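PDB 1E5E: methionine gamma-lyase from Trichomonas vaginalis, which is a pyridoxal-phosphate-dependent enzyme of the Cys/Met metabolism family, here assembled as a tetramer. Local coordinates for residues Ala9-His14 with Ala72-Thr77; Ser65-Lys70 with Arg255-Leu260; Phe187-Ile192 with Ile262-Glu267; Thr215-Gly220 with Trp251-Gly256. All coordinates share one frame; numbering follows the deposited sequence.

Contact 1. Residues Ala9-His14 with Ala72-Thr77; sequences ATACIH and AFLEKT
With CG anti to the backbone N (chi1 -177°), the ring of Phe73 swings beside its own carbonyl carbon and meets Ala11, whereas Leu74, whose CG lies beside its backbone N (chi1 -67°), sends both methyl branches to the same helix 8-14. The methyl of Ala11 touches two side chains that follow one another in sequence. Its CB is 3.7 Å from Phe73 CE1, with CD1 of that ring almost as near, and 3.8 Å from Leu74 CD2. Leu74 CD1, the other branch, reaches further along to Cys12, where it stands 4.1 Å from CB. Nothing polar crosses between the two helices, and the CA atoms of Ala11 and Leu74 are 7.1 Å apart, consistent with the small side chain at Ala11. The contact is buried. Around it, Arg5 makes a cation-pi contact with Phe73, Leu257 packs against both Cys12 and Leu74, and on helix 8-14 Thr10 and His14 hydrogen-bond to residues of a second subunit. Just beyond the packed residues Lys76 leaves helical geometry with positive phi, and Lys76 N and Thr77 N bond back to Phe73 O and Ala72 O. The arrangement is helix-on-helix apolar packing, in which the N-terminal helix of this PLP-dependent chain lies against the end of a helix closed by a Schellman motif.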
loop_
_atom_site.group_PDB
_atom_site.type_symbol
_atom_site.label_atom_id
_atom_site.label_comp_id
_atom_site.label_asym_id
_atom_site.label_seq_id
_atom_site.Cartn_x
_atom_site.Cartn_y
_atom_site.Cartn_z
ATOM N N ALA A 9 5.746 19.406 19.078
ATOM C CA ALA A 9 5.087 19.856 17.859
ATOM C C ALA A 9 6.008 19.737 16.642
ATOM O O ALA A 9 5.511 19.336 15.602
ATOM C CB ALA A 9 4.600 21.312 17.947
ATOM N N THR A 10 7.312 19.852 16.829
ATOM C CA THR A 10 8.234 19.684 15.701
ATOM C C THR A 10 8.687 18.242 15.589
ATOM O O THR A 10 8.798 17.662 14.512
ATOM C CB THR A 10 9.436 20.637 15.873
ATOM O OG1 THR A 10 8.864 21.974 15.857
ATOM C CG2 THR A 10 10.503 20.455 14.814
ATOM N N ALA A 11 8.902 17.628 16.746
ATOM C CA ALA A 11 9.415 16.297 16.818
ATOM C C ALA A 11 8.468 15.263 16.237
ATOM O O ALA A 11 8.973 14.277 15.681
ATOM C CB ALA A 11 9.725 15.921 18.261
ATOM N N CYS A 12 7.171 15.442 16.297
ATOM C CA CYS A 12 6.322 14.398 15.702
ATOM C C CYS A 12 6.484 14.357 14.185
ATOM O O CYS A 12 6.198 13.303 13.598
ATOM C CB CYS A 12 4.855 14.511 16.125
ATOM S SG CYS A 12 4.128 16.038 15.588
ATOM N N ILE A 13 7.046 15.400 13.572
ATOM C CA ILE A 13 7.437 15.390 12.179
ATOM C C ILE A 13 8.931 15.128 12.042
ATOM O O ILE A 13 9.264 14.309 11.173
ATOM C CB ILE A 13 7.125 16.736 11.516
ATOM C CG1 ILE A 13 5.601 16.956 11.547
ATOM C CG2 ILE A 13 7.617 16.938 10.095
ATOM C CD1 ILE A 13 5.351 18.454 11.525
ATOM N N HIS A 14 9.795 15.800 12.813
ATOM C CA HIS A 14 11.231 15.721 12.586
ATOM C C HIS A 14 12.124 14.962 13.566
ATOM O O HIS A 14 13.335 14.910 13.317
ATOM C CB HIS A 14 11.794 17.173 12.516
ATOM C CG HIS A 14 11.178 18.044 11.457
ATOM N ND1 HIS A 14 11.593 17.969 10.146
ATOM C CD2 HIS A 14 10.197 18.981 11.485
ATOM C CE1 HIS A 14 10.918 18.823 9.416
ATOM N NE2 HIS A 14 10.076 19.448 10.192
ATOM N N ALA A 72 10.149 6.857 20.717
ATOM C CA ALA A 72 11.045 6.866 21.877
ATOM C C ALA A 72 11.429 8.314 22.202
ATOM O O ALA A 72 11.500 8.673 23.372
ATOM C CB ALA A 72 12.392 6.198 21.611
ATOM N N PHE A 73 11.665 9.147 21.166
ATOM C CA PHE A 73 11.961 10.558 21.438
ATOM C C PHE A 73 10.759 11.230 22.105
ATOM O O PHE A 73 10.939 11.927 23.127
ATOM C CB PHE A 73 12.383 11.297 20.164
ATOM C CG PHE A 73 12.767 12.723 20.424
ATOM C CD1 PHE A 73 11.812 13.707 20.523
ATOM C CD2 PHE A 73 14.100 13.040 20.584
ATOM C CE1 PHE A 73 12.180 15.010 20.853
ATOM C CE2 PHE A 73 14.486 14.349 20.844
ATOM C CZ PHE A 73 13.509 15.330 20.991
ATOM N N LEU A 74 9.555 11.043 21.535
ATOM C CA LEU A 74 8.367 11.673 22.095
ATOM C C LEU A 74 8.034 11.224 23.518
ATOM O O LEU A 74 7.507 12.043 24.276
ATOM C CB LEU A 74 7.144 11.457 21.181
ATOM C CG LEU A 74 7.292 12.207 19.817
ATOM C CD1 LEU A 74 6.205 11.745 18.838
ATOM C CD2 LEU A 74 7.181 13.718 20.028
ATOM N N GLU A 75 8.352 9.991 23.917
ATOM C CA GLU A 75 8.101 9.504 25.252
ATOM C C GLU A 75 9.268 9.693 26.220
ATOM O O GLU A 75 9.252 9.299 27.384
ATOM C CB GLU A 75 7.705 8.016 25.190
ATOM C CG GLU A 75 6.263 7.862 24.658
ATOM C CD GLU A 75 5.207 8.201 25.722
ATOM O OE1 GLU A 75 5.561 8.853 26.732
ATOM O OE2 GLU A 75 4.012 7.886 25.566
ATOM N N LYS A 76 10.379 10.189 25.732
ATOM C CA LYS A 76 11.639 10.377 26.401
ATOM C C LYS A 76 12.178 9.061 26.936
ATOM O O LYS A 76 12.653 9.009 28.078
ATOM C CB LYS A 76 11.496 11.446 27.501
ATOM C CG LYS A 76 11.099 12.832 26.998
ATOM C CD LYS A 76 10.908 13.767 28.214
ATOM C CE LYS A 76 10.988 15.216 27.752
ATOM N NZ LYS A 76 10.290 16.163 28.690
ATOM N N THR A 77 12.109 7.991 26.156
ATOM C CA THR A 77 12.600 6.692 26.604
ATOM C C THR A 77 13.860 6.358 25.815
ATOM O O THR A 77 13.997 6.944 24.729
ATOM C CB THR A 77 11.557 5.589 26.425
ATOM O OG1 THR A 77 11.177 5.529 25.051
ATOM C CG2 THR A 77 10.338 5.849 27.323
#

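Contact 2. Residues Ser65-Lys70 with Arg255-Leu260; sequences SNLEGK and RGLSTL
Two helices of this PLP-dependent enzyme, 62-75 and 247-257, pack together here through a small apolar contact close to the C-terminal end of the second. Leu257 carries it from one side. Its CG is anti to the backbone N (chi1 178°), which carries the branched end toward helix 62-75, and the CD2 methyl meets two residues one turn apart there. CD2 lies 4.0 Å from Lys70 CB and, more loosely, 4.5 Å from Leu67 CD1. Only the root of the lysine is used: its chain runs on away from Leu257, bends at chi4 (57°) and returns its ammonium to the preceding turn of its own helix, where NZ donates to Asn66 OD1 at 2.6 Å, in the carbonyl plane and on a lone pair. A second acceptor for NZ is the carbonyl oxygen of Ala15. From Leu257 to Leu260 the chain makes a type I turn. There the hydroxyl of Ser258 curls back to donate to Arg255 O, with OG 2.6 Å from that oxygen, which also accepts from Ser258 N on the same face of its plane. Across the contact the chemistry is wholly apolar, so its contribution is dispersion and burial, while the lysine charge is held to one side by its own helix and Ala15.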
loop_
_atom_site.group_PDB
_atom_site.type_symbol
_atom_site.label_atom_id
_atom_site.label_comp_id
_atom_site.label_asym_id
_atom_site.label_seq_id
_atom_site.Cartn_x
_atom_site.Cartn_y
_atom_site.Cartn_z
ATOM N N SER A 65 12.117 0.946 12.459
ATOM C CA SER A 65 13.007 1.681 13.289
ATOM C C SER A 65 12.711 3.179 13.183
ATOM O O SER A 65 12.844 3.832 14.204
ATOM C CB SER A 65 14.508 1.546 12.924
ATOM O OG SER A 65 14.788 0.169 13.017
ATOM N N ASN A 66 12.410 3.673 11.993
ATOM C CA ASN A 66 12.093 5.097 11.898
ATOM C C ASN A 66 10.958 5.450 12.858
ATOM O O ASN A 66 11.051 6.375 13.667
ATOM C CB ASN A 66 11.775 5.479 10.441
ATOM C CG ASN A 66 11.454 6.961 10.319
ATOM O OD1 ASN A 66 11.837 7.817 11.122
ATOM N ND2 ASN A 66 10.713 7.280 9.276
ATOM N N LEU A 67 9.810 4.795 12.773
ATOM C CA LEU A 67 8.710 5.050 13.703
ATOM C C LEU A 67 9.153 4.886 15.170
ATOM O O LEU A 67 8.813 5.678 16.029
ATOM C CB LEU A 67 7.640 3.951 13.497
ATOM C CG LEU A 67 6.453 3.996 14.470
ATOM C CD1 LEU A 67 5.823 5.400 14.332
ATOM C CD2 LEU A 67 5.481 2.856 14.153
ATOM N N GLU A 68 9.873 3.820 15.500
ATOM C CA GLU A 68 10.338 3.552 16.851
ATOM C C GLU A 68 11.156 4.671 17.475
ATOM O O GLU A 68 10.887 5.097 18.636
ATOM C CB GLU A 68 11.072 2.211 16.896
ATOM C CG GLU A 68 10.137 0.999 16.670
ATOM C CD GLU A 68 10.955 -0.281 16.524
ATOM O OE1 GLU A 68 12.183 -0.187 16.235
ATOM O OE2 GLU A 68 10.427 -1.413 16.749
ATOM N N GLY A 69 12.088 5.250 16.741
ATOM C CA GLY A 69 12.969 6.329 17.225
ATOM C C GLY A 69 12.158 7.593 17.411
ATOM O O GLY A 69 12.326 8.366 18.376
ATOM N N LYS A 70 11.189 7.792 16.523
ATOM C CA LYS A 70 10.317 8.975 16.675
ATOM C C LYS A 70 9.504 8.865 17.958
ATOM O O LYS A 70 9.519 9.808 18.788
ATOM C CB LYS A 70 9.466 9.170 15.443
ATOM C CG LYS A 70 10.167 9.801 14.238
ATOM C CD LYS A 70 9.304 9.793 12.996
ATOM C CE LYS A 70 9.873 10.692 11.879
ATOM N NZ LYS A 70 11.268 10.273 11.541
ATOM N N ARG A 255 3.181 8.477 9.123
ATOM C CA ARG A 255 2.413 9.510 8.430
ATOM C C ARG A 255 1.395 10.160 9.374
ATOM O O ARG A 255 1.269 11.395 9.417
ATOM C CB ARG A 255 1.714 8.939 7.198
ATOM C CG ARG A 255 0.994 9.943 6.305
ATOM C CD ARG A 255 0.131 9.236 5.276
ATOM N NE ARG A 255 0.021 9.870 3.982
ATOM C CZ ARG A 255 -1.125 10.365 3.509
ATOM N NH1 ARG A 255 -2.244 10.366 4.245
ATOM N NH2 ARG A 255 -1.210 10.875 2.282
ATOM N N GLY A 256 0.622 9.306 10.039
ATOM C CA GLY A 256 -0.406 9.705 10.987
ATOM C C GLY A 256 0.192 10.502 12.164
ATOM O O GLY A 256 -0.379 11.507 12.607
ATOM N N LEU A 257 1.368 10.111 12.642
ATOM C CA LEU A 257 2.077 10.752 13.719
ATOM C C LEU A 257 2.437 12.195 13.431
ATOM O O LEU A 257 2.547 13.057 14.326
ATOM C CB LEU A 257 3.398 9.985 14.007
ATOM C CG LEU A 257 4.293 10.575 15.107
ATOM C CD1 LEU A 257 3.574 10.652 16.475
ATOM C CD2 LEU A 257 5.559 9.757 15.307
ATOM N N SER A 258 2.676 12.525 12.148
ATOM C CA SER A 258 3.056 13.876 11.813
ATOM C C SER A 258 1.950 14.862 12.145
ATOM O O SER A 258 2.291 16.034 12.418
ATOM C CB SER A 258 3.566 13.960 10.364
ATOM O OG SER A 258 2.496 13.711 9.483
ATOM N N THR A 259 0.670 14.465 12.244
ATOM C CA THR A 259 -0.345 15.443 12.663
ATOM C C THR A 259 -0.790 15.206 14.111
ATOM O O THR A 259 -1.817 15.757 14.530
ATOM C CB THR A 259 -1.611 15.360 11.794
ATOM O OG1 THR A 259 -2.048 13.979 11.720
ATOM C CG2 THR A 259 -1.355 15.932 10.403
ATOM N N LEU A 260 -0.094 14.355 14.858
ATOM C CA LEU A 260 -0.505 14.018 16.219
ATOM C C LEU A 260 -0.693 15.267 17.092
ATOM O O LEU A 260 -1.626 15.415 17.879
ATOM C CB LEU A 260 0.521 13.070 16.897
ATOM C CG LEU A 260 0.203 12.675 18.347
ATOM C CD1 LEU A 260 -1.139 11.957 18.478
ATOM C CD2 LEU A 260 1.267 11.727 18.945
#

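Contact 3. Residues Phe187-Ile192 with Ile262-Glu267; sequences FCSPMI and IRMKAE
Ser189 OG is engaged from two directions within its own loop and also lies against Met264 of helix 260-279. It donates to Cys188 O, 2.7 Å away, arriving in the carbonyl plane on a lone pair, and it accepts from Met191 N at 3.0 Å with an N-H...O angle of 156°. The second of these bonds makes an ST turn. Chi1 of 90° puts the hydroxyl between the backbone N and the carbonyl carbon, from where it can serve both partners, and the two bonds would fix its rotation. The residue also has positive phi. Its loop, between strands 180-184 and 202-206, is buried against helix 260-279 in the fold-type I architecture of this PLP-dependent enzyme. Within residues 262-267, Met264 makes all the contacts. Bent at both chi2 and chi3, it lays successive atoms along the loop: CG rests 3.7 Å from Ser189 OG, and the same CG is 4.0 Å from Met191 CG, where the two methionine side chains meet at a slant. Further out, the terminal CE lies 3.7 Å from Cys188 O and equally near Ile192 CD1, the isoleucine crossing it at about a right angle. Ile192 approaches by way of its extended CG1 branch (chi2 180°), and its backbone N is tied back to Ser189 O at 3.0 Å. Tyr210 touches Met264 as well, and Leu260, one turn earlier on the helix, packs on both Ser189 and Met191.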
loop_
_atom_site.group_PDB
_atom_site.type_symbol
_atom_site.label_atom_id
_atom_site.label_comp_id
_atom_site.label_asym_id
_atom_site.label_seq_id
_atom_site.Cartn_x
_atom_site.Cartn_y
_atom_site.Cartn_z
ATOM N N PHE A 187 -4.611 6.345 25.989
ATOM C CA PHE A 187 -5.599 7.428 26.086
ATOM C C PHE A 187 -4.941 8.776 26.092
ATOM O O PHE A 187 -5.549 9.689 25.532
ATOM C CB PHE A 187 -6.497 7.301 27.322
ATOM C CG PHE A 187 -7.651 6.360 27.120
ATOM C CD1 PHE A 187 -7.613 5.362 26.155
ATOM C CD2 PHE A 187 -8.750 6.428 27.957
ATOM C CE1 PHE A 187 -8.678 4.502 25.968
ATOM C CE2 PHE A 187 -9.835 5.583 27.775
ATOM C CZ PHE A 187 -9.807 4.626 26.776
ATOM N N CYS A 188 -3.714 8.911 26.598
ATOM C CA CYS A 188 -3.112 10.239 26.549
ATOM C C CYS A 188 -2.315 10.549 25.294
ATOM O O CYS A 188 -2.383 11.683 24.761
ATOM C CB CYS A 188 -2.153 10.371 27.727
ATOM S SG CYS A 188 -2.878 10.502 29.371
ATOM N N SER A 189 -1.480 9.618 24.870
ATOM C CA SER A 189 -0.542 9.748 23.756
ATOM C C SER A 189 0.657 10.478 24.361
ATOM O O SER A 189 0.486 11.174 25.351
ATOM C CB SER A 189 -1.051 10.465 22.496
ATOM O OG SER A 189 -0.789 11.868 22.597
ATOM N N PRO A 190 1.809 10.469 23.699
ATOM C CA PRO A 190 3.004 11.125 24.151
ATOM C C PRO A 190 2.846 12.636 24.112
ATOM O O PRO A 190 3.670 13.342 24.712
ATOM C CB PRO A 190 4.127 10.698 23.180
ATOM C CG PRO A 190 3.604 9.491 22.472
ATOM C CD PRO A 190 2.086 9.598 22.515
ATOM N N MET A 191 1.778 13.159 23.497
ATOM C CA MET A 191 1.611 14.595 23.464
ATOM C C MET A 191 1.034 15.058 24.794
ATOM O O MET A 191 1.145 16.243 25.041
ATOM C CB MET A 191 0.607 15.056 22.422
ATOM C CG MET A 191 1.004 15.041 20.979
ATOM S SD MET A 191 2.581 15.883 20.670
ATOM C CE MET A 191 3.577 14.409 20.584
ATOM N N ILE A 192 0.394 14.180 25.547
ATOM C CA ILE A 192 -0.317 14.674 26.730
ATOM C C ILE A 192 0.487 14.276 27.966
ATOM O O ILE A 192 0.612 15.041 28.906
ATOM C CB ILE A 192 -1.761 14.140 26.750
ATOM C CG1 ILE A 192 -2.617 14.925 25.724
ATOM C CG2 ILE A 192 -2.368 14.211 28.144
ATOM C CD1 ILE A 192 -4.063 14.502 25.624
ATOM N N ILE A 262 -1.349 18.479 16.246
ATOM C CA ILE A 262 -2.507 19.316 15.926
ATOM C C ILE A 262 -3.822 18.583 16.103
ATOM O O ILE A 262 -4.814 19.252 16.359
ATOM C CB ILE A 262 -2.448 19.949 14.512
ATOM C CG1 ILE A 262 -2.302 18.859 13.442
ATOM C CG2 ILE A 262 -1.291 20.939 14.455
ATOM C CD1 ILE A 262 -2.440 19.400 12.023
ATOM N N ARG A 263 -3.860 17.289 15.989
ATOM C CA ARG A 263 -5.051 16.479 16.218
ATOM C C ARG A 263 -5.384 16.396 17.719
ATOM O O ARG A 263 -6.521 16.662 18.154
ATOM C CB ARG A 263 -4.822 15.031 15.708
ATOM C CG ARG A 263 -4.921 14.897 14.205
ATOM C CD ARG A 263 -4.881 13.463 13.696
ATOM N NE ARG A 263 -3.599 12.772 13.826
ATOM C CZ ARG A 263 -3.291 11.935 14.805
ATOM N NH1 ARG A 263 -4.173 11.679 15.781
ATOM N NH2 ARG A 263 -2.107 11.326 14.783
ATOM N N MET A 264 -4.387 16.140 18.548
ATOM C CA MET A 264 -4.625 16.057 19.995
ATOM C C MET A 264 -5.164 17.397 20.535
ATOM O O MET A 264 -6.054 17.387 21.382
ATOM C CB MET A 264 -3.412 15.660 20.840
ATOM C CG MET A 264 -2.897 14.246 20.615
ATOM S SD MET A 264 -4.197 12.985 20.638
ATOM C CE MET A 264 -4.807 13.029 22.311
ATOM N N LYS A 265 -4.604 18.500 20.089
ATOM C CA LYS A 265 -5.050 19.811 20.501
ATOM C C LYS A 265 -6.485 20.040 20.051
ATOM O O LYS A 265 -7.301 20.411 20.872
ATOM C CB LYS A 265 -4.219 20.982 19.939
ATOM C CG LYS A 265 -2.794 20.879 20.458
ATOM C CD LYS A 265 -1.910 22.044 20.005
ATOM C CE LYS A 265 -0.802 22.199 21.052
ATOM N NZ LYS A 265 0.173 23.265 20.642
ATOM N N ALA A 266 -6.719 19.842 18.758
ATOM C CA ALA A 266 -8.076 20.027 18.239
ATOM C C ALA A 266 -9.052 19.074 18.913
ATOM O O ALA A 266 -10.155 19.533 19.246
ATOM C CB ALA A 266 -8.076 19.787 16.732
ATOM N N GLU A 267 -8.659 17.811 19.151
ATOM C CA GLU A 267 -9.599 16.898 19.801
ATOM C C GLU A 267 -9.873 17.228 21.260
ATOM O O GLU A 267 -11.010 17.010 21.733
ATOM C CB GLU A 267 -9.104 15.431 19.649
ATOM C CG GLU A 267 -9.160 15.020 18.180
ATOM C CD GLU A 267 -8.400 13.812 17.722
ATOM O OE1 GLU A 267 -7.798 13.105 18.554
ATOM O OE2 GLU A 267 -8.383 13.544 16.474
#

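Contact 4. Residues Thr215-Gly220 with Trp251-Gly256; sequences TDVVAG and WLITRG
This is a buried, purely apolar contact between a loop leading into strand 220-224 of the large mixed sheet and helix 247-257, next to the ligand pocket. Val217 and Ala219, alternate residues of the extended loop, point toward the helix, while Val218 between them points away. Val217 splits its two methyls between neighbouring helix residues. CG1, anti to the backbone N (chi1 167°), lies 3.8 Å from Ile253 CG1 and as close to its CD1, the two side chains crossing at about a right angle. CG2 faces Leu252, 3.8 Å from CD1 and 4.0 Å from CB. The end of the Ile253 chain continues to Ala219, whose CB is 3.3 Å from Ile253 CD1, tighter than usual van der Waals contact. Val218 and Ala219 touch the bound N-(hydroxy{3-hydroxy-2-methyl-5-[(phosphonooxy)methyl]pyridin-4-yl}methyl)norvaline, and Thr208 OG1 hydrogen-bonds to the backbone N of Ala219. Subunit interfaces lie close by: Asp216 forms a salt bridge with Arg255 of a second subunit, Arg255 returns the same bond to Asp216 of that subunit, and Gln31 of a third packs on Val217 and Leu252. No hydrogen bond joins loop and helix, so the fit between them depends on apolar groups, mostly branched, and Ala219 faces Ile253 with its methyl while the residue also belongs to the ligand pocket.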
loop_
_atom_site.group_PDB
_atom_site.type_symbol
_atom_site.label_atom_id
_atom_site.label_comp_id
_atom_site.label_asym_id
_atom_site.label_seq_id
_atom_site.Cartn_x
_atom_site.Cartn_y
_atom_site.Cartn_z
ATOM N N THR A 215 -7.695 5.483 12.117
ATOM C CA THR A 215 -8.625 4.363 12.162
ATOM C C THR A 215 -8.400 3.316 11.114
ATOM O O THR A 215 -9.319 2.610 10.679
ATOM C CB THR A 215 -10.072 4.948 11.990
ATOM O OG1 THR A 215 -10.107 6.159 12.763
ATOM C CG2 THR A 215 -11.096 3.979 12.546
ATOM N N ASP A 216 -7.170 3.176 10.632
ATOM C CA ASP A 216 -6.934 2.244 9.537
ATOM C C ASP A 216 -5.770 1.320 9.798
ATOM O O ASP A 216 -5.393 0.532 8.890
ATOM C CB ASP A 216 -6.752 3.021 8.219
ATOM C CG ASP A 216 -5.666 4.073 8.284
ATOM O OD1 ASP A 216 -4.929 4.153 9.319
ATOM O OD2 ASP A 216 -5.573 4.863 7.313
ATOM N N VAL A 217 -5.161 1.394 10.982
ATOM C CA VAL A 217 -4.030 0.542 11.298
ATOM C C VAL A 217 -4.185 -0.072 12.684
ATOM O O VAL A 217 -4.507 0.667 13.614
ATOM C CB VAL A 217 -2.691 1.304 11.254
ATOM C CG1 VAL A 217 -1.535 0.502 11.894
ATOM C CG2 VAL A 217 -2.318 1.561 9.796
ATOM N N VAL A 218 -3.852 -1.343 12.835
ATOM C CA VAL A 218 -3.832 -1.963 14.162
ATOM C C VAL A 218 -2.351 -2.152 14.488
ATOM O O VAL A 218 -1.678 -2.776 13.681
ATOM C CB VAL A 218 -4.567 -3.312 14.278
ATOM C CG1 VAL A 218 -4.353 -3.896 15.677
ATOM C CG2 VAL A 218 -6.052 -3.037 14.029
ATOM N N ALA A 219 -1.877 -1.592 15.590
ATOM C CA ALA A 219 -0.481 -1.672 15.935
ATOM C C ALA A 219 -0.281 -1.251 17.383
ATOM O O ALA A 219 -1.159 -0.649 18.006
ATOM C CB ALA A 219 0.287 -0.669 15.050
ATOM N N GLY A 220 0.855 -1.668 17.925
ATOM C CA GLY A 220 1.213 -1.375 19.316
ATOM C C GLY A 220 2.640 -0.815 19.406
ATOM O O GLY A 220 3.453 -0.920 18.482
ATOM N N TRP A 251 4.848 2.592 8.295
ATOM C CA TRP A 251 4.947 3.825 7.512
ATOM C C TRP A 251 3.682 4.665 7.614
ATOM O O TRP A 251 3.792 5.893 7.692
ATOM C CB TRP A 251 5.185 3.431 6.032
ATOM C CG TRP A 251 5.395 4.554 5.060
ATOM C CD1 TRP A 251 6.612 5.063 4.694
ATOM C CD2 TRP A 251 4.423 5.224 4.248
ATOM N NE1 TRP A 251 6.421 6.014 3.706
ATOM C CE2 TRP A 251 5.099 6.104 3.400
ATOM C CE3 TRP A 251 3.039 5.108 4.127
ATOM C CZ2 TRP A 251 4.452 6.948 2.501
ATOM C CZ3 TRP A 251 2.356 5.907 3.212
ATOM C CH2 TRP A 251 3.076 6.817 2.420
ATOM N N LEU A 252 2.491 4.057 7.609
ATOM C CA LEU A 252 1.231 4.756 7.767
ATOM C C LEU A 252 1.101 5.416 9.142
ATOM O O LEU A 252 0.555 6.534 9.293
ATOM C CB LEU A 252 0.031 3.824 7.514
ATOM C CG LEU A 252 -0.347 3.406 6.105
ATOM C CD1 LEU A 252 -1.552 2.425 6.139
ATOM C CD2 LEU A 252 -0.778 4.609 5.235
ATOM N N ILE A 253 1.640 4.812 10.174
ATOM C CA ILE A 253 1.630 5.310 11.554
ATOM C C ILE A 253 2.533 6.541 11.599
ATOM O O ILE A 253 2.100 7.581 12.085
ATOM C CB ILE A 253 2.067 4.297 12.615
ATOM C CG1 ILE A 253 1.071 3.100 12.644
ATOM C CG2 ILE A 253 2.109 4.974 14.017
ATOM C CD1 ILE A 253 1.635 1.924 13.455
ATOM N N THR A 254 3.714 6.426 10.983
ATOM C CA THR A 254 4.599 7.584 10.896
ATOM C C THR A 254 3.896 8.748 10.211
ATOM O O THR A 254 4.012 9.914 10.641
ATOM C CB THR A 254 5.935 7.246 10.210
ATOM O OG1 THR A 254 6.598 6.296 11.074
ATOM C CG2 THR A 254 6.909 8.431 10.053
ATOM N N ARG A 255 3.181 8.477 9.123
ATOM C CA ARG A 255 2.413 9.510 8.430
ATOM C C ARG A 255 1.395 10.160 9.374
ATOM O O ARG A 255 1.269 11.395 9.417
ATOM C CB ARG A 255 1.714 8.939 7.198
ATOM C CG ARG A 255 0.994 9.943 6.305
ATOM C CD ARG A 255 0.131 9.236 5.276
ATOM N NE ARG A 255 0.021 9.870 3.982
ATOM C CZ ARG A 255 -1.125 10.365 3.509
ATOM N NH1 ARG A 255 -2.244 10.366 4.245
ATOM N NH2 ARG A 255 -1.210 10.875 2.282
ATOM N N GLY A 256 0.622 9.306 10.039
ATOM C CA GLY A 256 -0.406 9.705 10.987
ATOM C C GLY A 256 0.192 10.502 12.164
ATOM O O GLY A 256 -0.379 11.507 12.607
#

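Contacts 1 and 2 share helix 62-75, contacts 2 and 4 share helix 247-257, and contact 3 uses helix 260-279, which follows directly in the chain. Centres of contacts 1 and 2 are about 8 Å apart and those of 2 and 4 about 9 Å, while contact 3 lies about 13 to 15 Å from the others. Along the sequence the segments of contacts 1 and 2 alternate, as do those of 2 and 3, and both segments of contact 4 fall between those of contact 3. Neighbouring contacts touch, as where Leu257 meets Leu74. The N-terminal helix is thereby linked through helices 62-75 and 247-257 to the loop that holds two pocket residues, and all four contacts also touch a second subunit.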